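Local coordinates for protein phenolic acid decarboxylase (Sedimentibacter hydroxybenzoicus, PDB 7AE5) that catalyses the reversible, non-oxidative decarboxylation of 4-hydroxybenzoate and 3,4-dihydroxybenzoate without oxygen, using prenylated FMN and manganese, at residues A41-F53 with S62-H74. Numbering follows the deposited sequence.
Sequences AANLGKNQPAVFF and SVVTNVHGSWQNH
Asn66, turned into a positive-phi conformation (phi 59°) just past the end of its strand, reaches back across the contact and gives ND2 to Pro49 O at 2.8 Å. The bond is nearly straight at the hydrogen and lies close to the Asn66 amide plane, yet it meets the carbonyl from above its plane. With CG anti to the backbone N (chi1 -152°), the amide is carried to the end of helix 33-43, where ND2 also touches Ala41 CB. Putting an alanine at Asn66 would probably leave Pro49 O without this donor and open a gap beside Ala41.

Beyond this bond the chains pair as an antiparallel hairpin. Val51 and Thr65 exchange two backbone bonds, as do Phe53 and Val63, the shortest running from Phe53 N to Val63 O at 2.7 Å. Phe52, in the non-hydrogen-bonded pair between them, brings ring atom CD2 against Val64 CB at 3.8 Å, while CZ meets Ser62 CB. The Phe53 ring leaves by the other face, its CE1 edge 4.1 Å from Thr65 CG2.

Ahead of Pro49, Asn47 and Gln48 run beside the start of helix 71-77. Ser70, its N-cap, takes Asn73 N on OG at 3.1 Å, and the same OG sits 2.8 Å from Gln48 O. A water links Gln48 OE1 to Trp71 N, and Asn47 N makes a weak bond to Gln72 OE1. Asn73 ND2 holds Val67 O, bracing the turn between strand and helix.

The hairpin forms the middle of a four-stranded mixed sheet in the UbiD N-terminal region: strand 21-24 flanks 50-53, strand 304-306 flanks 62-65, helix 8-17 packs on Phe52 and Val64, and Leu471 of a second copy of this protein rests on Ala41 and Val51.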
ATOM      1  N   ALA C  41      43.210  10.556   0.786  1.00 44.61           N
ATOM      2  CA  ALA C  41      43.119  10.912  -0.625  1.00 45.39           C
ATOM      3  C   ALA C  41      41.712  10.677  -1.159  1.00 45.15           C
ATOM      4  O   ALA C  41      41.202  11.470  -1.957  1.00 45.31           O
ATOM      5  CB  ALA C  41      44.142  10.119  -1.437  1.00 45.56           C
ATOM      6  N   ALA C  42      41.067   9.591  -0.723  1.00 45.61           N
ATOM      7  CA  ALA C  42      39.680   9.357  -1.106  1.00 44.52           C
ATOM      8  C   ALA C  42      38.772  10.456  -0.572  1.00 45.34           C
ATOM      9  O   ALA C  42      37.804  10.850  -1.235  1.00 45.00           O
ATOM     10  CB  ALA C  42      39.221   7.987  -0.603  1.00 43.40           C
ATOM     11  N   ASN C  43      39.081  10.979   0.616  1.00 55.56           N
ATOM     12  CA  ASN C  43      38.220  11.968   1.257  1.00 55.45           C
ATOM     13  C   ASN C  43      38.274  13.331   0.583  1.00 56.22           C
ATOM     14  O   ASN C  43      37.399  14.165   0.841  1.00 56.32           O
ATOM     15  CB  ASN C  43      38.597  12.114   2.730  1.00 54.64           C
ATOM     16  CG  ASN C  43      38.083  10.970   3.575  1.00 53.70           C
ATOM     17  OD1 ASN C  43      37.441  10.050   3.070  1.00 53.70           O
ATOM     18  ND2 ASN C  43      38.364  11.022   4.872  1.00 53.08           N
ATOM     19  N   LEU C  44      39.270  13.583  -0.270  1.00 60.70           N
ATOM     20  CA  LEU C  44      39.370  14.878  -0.936  1.00 61.48           C
ATOM     21  C   LEU C  44      38.194  15.159  -1.864  1.00 61.70           C
ATOM     22  O   LEU C  44      38.079  16.282  -2.365  1.00 62.53           O
ATOM     23  CB  LEU C  44      40.687  14.968  -1.710  1.00 61.81           C
ATOM     24  CG  LEU C  44      41.945  14.764  -0.863  1.00 61.50           C
ATOM     25  CD1 LEU C  44      43.200  14.948  -1.699  1.00 61.85           C
ATOM     26  CD2 LEU C  44      41.950  15.710   0.329  1.00 61.40           C
ATOM     27  N   GLY C  45      37.327  14.176  -2.105  1.00 71.22           N
ATOM     28  CA  GLY C  45      36.095  14.395  -2.838  1.00 71.23           C
ATOM     29  C   GLY C  45      36.258  14.428  -4.343  1.00 71.55           C
ATOM     30  O   GLY C  45      35.750  13.551  -5.048  1.00 70.91           O
ATOM     31  N   LYS C  46      36.956  15.443  -4.846  1.00 82.25           N
ATOM     32  CA  LYS C  46      37.178  15.616  -6.273  1.00 82.96           C
ATOM     33  C   LYS C  46      38.666  15.805  -6.534  1.00 83.30           C
ATOM     34  O   LYS C  46      39.423  16.220  -5.652  1.00 83.34           O
ATOM     35  CB  LYS C  46      36.387  16.810  -6.820  1.00 84.34           C
ATOM     36  CG  LYS C  46      34.890  16.715  -6.582  1.00 84.28           C
ATOM     37  CD  LYS C  46      34.425  17.757  -5.575  1.00 84.76           C
ATOM     38  CE  LYS C  46      33.225  17.264  -4.776  1.00 84.00           C
ATOM     39  NZ  LYS C  46      33.274  17.694  -3.347  1.00 83.78           N
ATOM     40  N   ASN C  47      39.076  15.488  -7.764  1.00 56.24           N
ATOM     41  CA  ASN C  47      40.471  15.598  -8.195  1.00 56.77           C
ATOM     42  C   ASN C  47      41.406  14.788  -7.303  1.00 55.79           C
ATOM     43  O   ASN C  47      42.585  15.123  -7.164  1.00 56.23           O
ATOM     44  CB  ASN C  47      40.930  17.058  -8.241  1.00 57.91           C
ATOM     45  CG  ASN C  47      40.073  17.907  -9.151  1.00 59.58           C
ATOM     46  OD1 ASN C  47      40.341  18.019 -10.348  1.00 61.48           O
ATOM     47  ND2 ASN C  47      39.031  18.510  -8.590  1.00 59.86           N
ATOM     48  N   GLN C  48      40.890  13.724  -6.697  1.00 50.22           N
ATOM     49  CA  GLN C  48      41.673  12.954  -5.741  1.00 49.49           C
ATOM     50  C   GLN C  48      42.906  12.372  -6.421  1.00 49.73           C
ATOM     51  O   GLN C  48      42.780  11.683  -7.443  1.00 49.46           O
ATOM     52  CB  GLN C  48      40.830  11.835  -5.133  1.00 48.02           C
ATOM     53  CG  GLN C  48      39.538  12.311  -4.496  1.00 48.01           C
ATOM     54  CD  GLN C  48      38.329  11.978  -5.335  1.00 47.53           C
ATOM     55  OE1 GLN C  48      38.216  12.416  -6.479  1.00 48.36           O
ATOM     56  NE2 GLN C  48      37.412  11.198  -4.771  1.00 46.47           N
ATOM     57  N   PRO C  49      44.102  12.625  -5.902  1.00 55.61           N
ATOM     58  CA  PRO C  49      45.318  12.120  -6.537  1.00 56.16           C
ATOM     59  C   PRO C  49      45.719  10.756  -5.998  1.00 55.28           C
ATOM     60  O   PRO C  49      45.244  10.295  -4.957  1.00 54.33           O
ATOM     61  CB  PRO C  49      46.358  13.178  -6.149  1.00 56.68           C
ATOM     62  CG  PRO C  49      45.924  13.590  -4.772  1.00 55.99           C
ATOM     63  CD  PRO C  49      44.408  13.470  -4.735  1.00 55.76           C
ATOM     64  N   ALA C  50      46.603  10.106  -6.744  1.00 53.38           N
ATOM     65  CA  ALA C  50      47.323   8.964  -6.213  1.00 51.51           C
ATOM     66  C   ALA C  50      48.412   9.455  -5.270  1.00 51.92           C
ATOM     67  O   ALA C  50      48.903  10.581  -5.389  1.00 52.71           O
ATOM     68  CB  ALA C  50      47.927   8.128  -7.340  1.00 50.04           C
ATOM     69  N   VAL C  51      48.779   8.610  -4.313  1.00 53.23           N
ATOM     70  CA  VAL C  51      49.755   8.967  -3.292  1.00 52.73           C
ATOM     71  C   VAL C  51      50.921   7.991  -3.380  1.00 52.43           C
ATOM     72  O   VAL C  51      50.724   6.773  -3.320  1.00 51.12           O
ATOM     73  CB  VAL C  51      49.130   8.966  -1.887  1.00 52.50           C
ATOM     74  CG1 VAL C  51      50.175   9.296  -0.843  1.00 52.87           C
ATOM     75  CG2 VAL C  51      47.985   9.966  -1.823  1.00 53.83           C
ATOM     76  N   PHE C  52      52.129   8.531  -3.522  1.00 61.94           N
ATOM     77  CA  PHE C  52      53.340   7.748  -3.732  1.00 63.13           C
ATOM     78  C   PHE C  52      54.246   7.899  -2.517  1.00 64.82           C
ATOM     79  O   PHE C  52      54.643   9.016  -2.170  1.00 66.70           O
ATOM     80  CB  PHE C  52      54.055   8.204  -5.005  1.00 64.95           C
ATOM     81  CG  PHE C  52      55.162   7.290  -5.449  1.00 66.16           C
ATOM     82  CD1 PHE C  52      56.452   7.457  -4.972  1.00 68.61           C
ATOM     83  CD2 PHE C  52      54.915   6.273  -6.356  1.00 65.18           C
ATOM     84  CE1 PHE C  52      57.473   6.622  -5.386  1.00 69.97           C
ATOM     85  CE2 PHE C  52      55.932   5.434  -6.774  1.00 66.56           C
ATOM     86  CZ  PHE C  52      57.212   5.609  -6.287  1.00 68.92           C
ATOM     87  N   PHE C  53      54.568   6.778  -1.874  1.00 61.02           N
ATOM     88  CA  PHE C  53      55.440   6.761  -0.706  1.00 62.96           C
ATOM     89  C   PHE C  53      56.819   6.268  -1.122  1.00 65.25           C
ATOM     90  O   PHE C  53      56.971   5.112  -1.532  1.00 64.72           O
ATOM     91  CB  PHE C  53      54.873   5.870   0.398  1.00 61.69           C
ATOM     92  CG  PHE C  53      53.506   6.272   0.862  1.00 59.57           C
ATOM     93  CD1 PHE C  53      52.376   5.815   0.208  1.00 57.01           C
ATOM     94  CD2 PHE C  53      53.350   7.106   1.957  1.00 60.50           C
ATOM     95  CE1 PHE C  53      51.120   6.178   0.634  1.00 55.37           C
ATOM     96  CE2 PHE C  53      52.092   7.472   2.388  1.00 58.84           C
ATOM     97  CZ  PHE C  53      50.979   7.008   1.724  1.00 56.29           C
ATOM     98  N   SER C  62      58.989   0.938  -2.789  1.00 64.42           N
ATOM     99  CA  SER C  62      57.985   1.994  -2.782  1.00 63.43           C
ATOM    100  C   SER C  62      56.564   1.441  -2.715  1.00 61.16           C
ATOM    101  O   SER C  62      56.310   0.262  -2.975  1.00 60.37           O
ATOM    102  CB  SER C  62      58.123   2.879  -4.027  1.00 64.23           C
ATOM    103  OG  SER C  62      59.478   3.006  -4.420  1.00 66.39           O
ATOM    104  N   VAL C  63      55.634   2.331  -2.368  1.00 52.56           N
ATOM    105  CA  VAL C  63      54.203   2.048  -2.339  1.00 50.51           C
ATOM    106  C   VAL C  63      53.474   3.184  -3.043  1.00 50.15           C
ATOM    107  O   VAL C  63      53.819   4.357  -2.864  1.00 51.26           O
ATOM    108  CB  VAL C  63      53.678   1.884  -0.894  1.00 49.90           C
ATOM    109  CG1 VAL C  63      52.156   1.994  -0.845  1.00 48.16           C
ATOM    110  CG2 VAL C  63      54.116   0.558  -0.320  1.00 49.97           C
ATOM    111  N   VAL C  64      52.476   2.839  -3.855  1.00 50.36           N
ATOM    112  CA  VAL C  64      51.590   3.817  -4.472  1.00 49.87           C
ATOM    113  C   VAL C  64      50.151   3.353  -4.279  1.00 47.96           C
ATOM    114  O   VAL C  64      49.851   2.158  -4.387  1.00 47.09           O
ATOM    115  CB  VAL C  64      51.923   4.037  -5.967  1.00 50.64           C
ATOM    116  CG1 VAL C  64      51.562   2.818  -6.804  1.00 49.79           C
ATOM    117  CG2 VAL C  64      51.228   5.287  -6.494  1.00 50.64           C
ATOM    118  N   THR C  65      49.266   4.295  -3.957  1.00 48.51           N
ATOM    119  CA  THR C  65      47.879   3.973  -3.653  1.00 46.83           C
ATOM    120  C   THR C  65      46.966   5.038  -4.245  1.00 46.45           C
ATOM    121  O   THR C  65      47.408   6.127  -4.619  1.00 47.59           O
ATOM    122  CB  THR C  65      47.648   3.848  -2.138  1.00 46.60           C
ATOM    123  OG1 THR C  65      46.379   3.229  -1.893  1.00 45.04           O
ATOM    124  CG2 THR C  65      47.680   5.217  -1.476  1.00 47.47           C
ATOM    125  N   ASN C  66      45.674   4.701  -4.321  1.00 46.26           N
ATOM    126  CA  ASN C  66      44.650   5.572  -4.907  1.00 45.70           C
ATOM    127  C   ASN C  66      44.979   5.910  -6.359  1.00 46.42           C
ATOM    128  O   ASN C  66      44.738   7.026  -6.828  1.00 46.94           O
ATOM    129  CB  ASN C  66      44.454   6.844  -4.079  1.00 46.23           C
ATOM    130  CG  ASN C  66      43.053   7.415  -4.210  1.00 45.18           C
ATOM    131  OD1 ASN C  66      42.066   6.684  -4.138  1.00 43.71           O
ATOM    132  ND2 ASN C  66      42.961   8.726  -4.408  1.00 46.04           N
ATOM    133  N   VAL C  67      45.533   4.933  -7.080  1.00 43.19           N
ATOM    134  CA  VAL C  67      45.921   5.155  -8.470  1.00 44.13           C
ATOM    135  C   VAL C  67      44.691   5.395  -9.339  1.00 43.30           C
ATOM    136  O   VAL C  67      44.682   6.294 -10.189  1.00 44.16           O
ATOM    137  CB  VAL C  67      46.760   3.969  -8.980  1.00 44.62           C
ATOM    138  CG1 VAL C  67      46.992   4.078 -10.478  1.00 45.61           C
ATOM    139  CG2 VAL C  67      48.083   3.892  -8.231  1.00 45.72           C
ATOM    140  N   HIS C  68      43.638   4.606  -9.138  1.00 47.24           N
ATOM    141  CA  HIS C  68      42.391   4.743  -9.882  1.00 47.90           C
ATOM    142  C   HIS C  68      41.371   5.633  -9.178  1.00 47.27           C
ATOM    143  O   HIS C  68      40.238   5.745  -9.654  1.00 47.82           O
ATOM    144  CB  HIS C  68      41.759   3.367 -10.122  1.00 48.67           C
ATOM    145  CG  HIS C  68      42.443   2.548 -11.172  1.00 49.53           C
ATOM    146  ND1 HIS C  68      43.612   1.859 -10.933  1.00 49.23           N
ATOM    147  CD2 HIS C  68      42.109   2.288 -12.458  1.00 50.59           C
ATOM    148  CE1 HIS C  68      43.975   1.219 -12.031  1.00 49.98           C
ATOM    149  NE2 HIS C  68      43.080   1.462 -12.970  1.00 50.71           N
ATOM    150  N   GLY C  69      41.740   6.272  -8.070  1.00 40.94           N
ATOM    151  CA  GLY C  69      40.747   6.826  -7.166  1.00 40.23           C
ATOM    152  C   GLY C  69      40.196   8.212  -7.446  1.00 40.14           C
ATOM    153  O   GLY C  69      40.061   9.014  -6.518  1.00 39.45           O
ATOM    154  N   SER C  70      39.851   8.498  -8.699  1.00 41.55           N
ATOM    155  CA  SER C  70      39.204   9.755  -9.060  1.00 41.50           C
ATOM    156  C   SER C  70      38.851   9.700 -10.535  1.00 42.81           C
ATOM    157  O   SER C  70      39.464   8.961 -11.310  1.00 43.58           O
ATOM    158  CB  SER C  70      40.092  10.973  -8.777  1.00 41.89           C
ATOM    159  OG  SER C  70      41.189  11.043  -9.676  1.00 43.34           O
ATOM    160  N   TRP C  71      37.852  10.500 -10.917  1.00 36.90           N
ATOM    161  CA  TRP C  71      37.473  10.578 -12.319  1.00 37.37           C
ATOM    162  C   TRP C  71      38.538  11.260 -13.164  1.00 39.51           C
ATOM    163  O   TRP C  71      38.563  11.061 -14.383  1.00 40.21           O
ATOM    164  CB  TRP C  71      36.132  11.295 -12.462  1.00 37.08           C
ATOM    165  CG  TRP C  71      35.000  10.463 -11.958  1.00 37.05           C
ATOM    166  CD1 TRP C  71      34.159  10.754 -10.924  1.00 35.88           C
ATOM    167  CD2 TRP C  71      34.614   9.170 -12.440  1.00 38.16           C
ATOM    168  NE1 TRP C  71      33.254   9.733 -10.753  1.00 36.19           N
ATOM    169  CE2 TRP C  71      33.516   8.748 -11.669  1.00 37.67           C
ATOM    170  CE3 TRP C  71      35.086   8.334 -13.459  1.00 39.35           C
ATOM    171  CZ2 TRP C  71      32.880   7.526 -11.881  1.00 38.28           C
ATOM    172  CZ3 TRP C  71      34.454   7.122 -13.668  1.00 39.85           C
ATOM    173  CH2 TRP C  71      33.362   6.730 -12.884  1.00 39.15           C
ATOM    174  N   GLN C  72      39.416  12.052 -12.549  1.00 49.78           N
ATOM    175  CA  GLN C  72      40.566  12.578 -13.273  1.00 51.77           C
ATOM    176  C   GLN C  72      41.540  11.459 -13.617  1.00 51.93           C
ATOM    177  O   GLN C  72      41.972  11.331 -14.769  1.00 53.12           O
ATOM    178  CB  GLN C  72      41.259  13.667 -12.452  1.00 53.17           C
ATOM    179  CG  GLN C  72      40.560  15.021 -12.468  1.00 54.05           C
ATOM    180  CD  GLN C  72      39.228  15.006 -11.740  1.00 52.24           C
ATOM    181  OE1 GLN C  72      39.018  14.213 -10.821  1.00 50.63           O
ATOM    182  NE2 GLN C  72      38.321  15.887 -12.146  1.00 52.65           N
ATOM    183  N   ASN C  73      41.892  10.634 -12.627  1.00 45.10           N
ATOM    184  CA  ASN C  73      42.769   9.494 -12.881  1.00 45.21           C
ATOM    185  C   ASN C  73      42.118   8.504 -13.839  1.00 44.90           C
ATOM    186  O   ASN C  73      42.793   7.919 -14.694  1.00 45.62           O
ATOM    187  CB  ASN C  73      43.121   8.802 -11.565  1.00 44.27           C
ATOM    188  CG  ASN C  73      43.818   9.725 -10.588  1.00 45.21           C
ATOM    189  OD1 ASN C  73      43.846  10.941 -10.777  1.00 46.46           O
ATOM    190  ND2 ASN C  73      44.376   9.151  -9.528  1.00 44.87           N
ATOM    191  N   HIS C  74      40.806   8.301 -13.701  1.00 44.28           N
ATOM    192  CA  HIS C  74      40.081   7.417 -14.608  1.00 45.58           C
ATOM    193  C   HIS C  74      40.114   7.947 -16.035  1.00 46.48           C
ATOM    194  O   HIS C  74      40.303   7.179 -16.986  1.00 47.55           O
ATOM    195  CB  HIS C  74      38.639   7.259 -14.125  1.00 45.85           C
ATOM    196  CG  HIS C  74      37.911   6.101 -14.736  1.00 47.31           C
ATOM    197  ND1 HIS C  74      37.390   6.137 -16.011  1.00 48.47           N
ATOM    198  CD2 HIS C  74      37.600   4.881 -14.237  1.00 47.37           C
ATOM    199  CE1 HIS C  74      36.797   4.986 -16.276  1.00 48.62           C
ATOM    200  NE2 HIS C  74      36.911   4.205 -15.215  1.00 47.69           N
TER
HETATM  201  O   HOH W   1      36.690  11.870  -8.496  1.00 33.14           O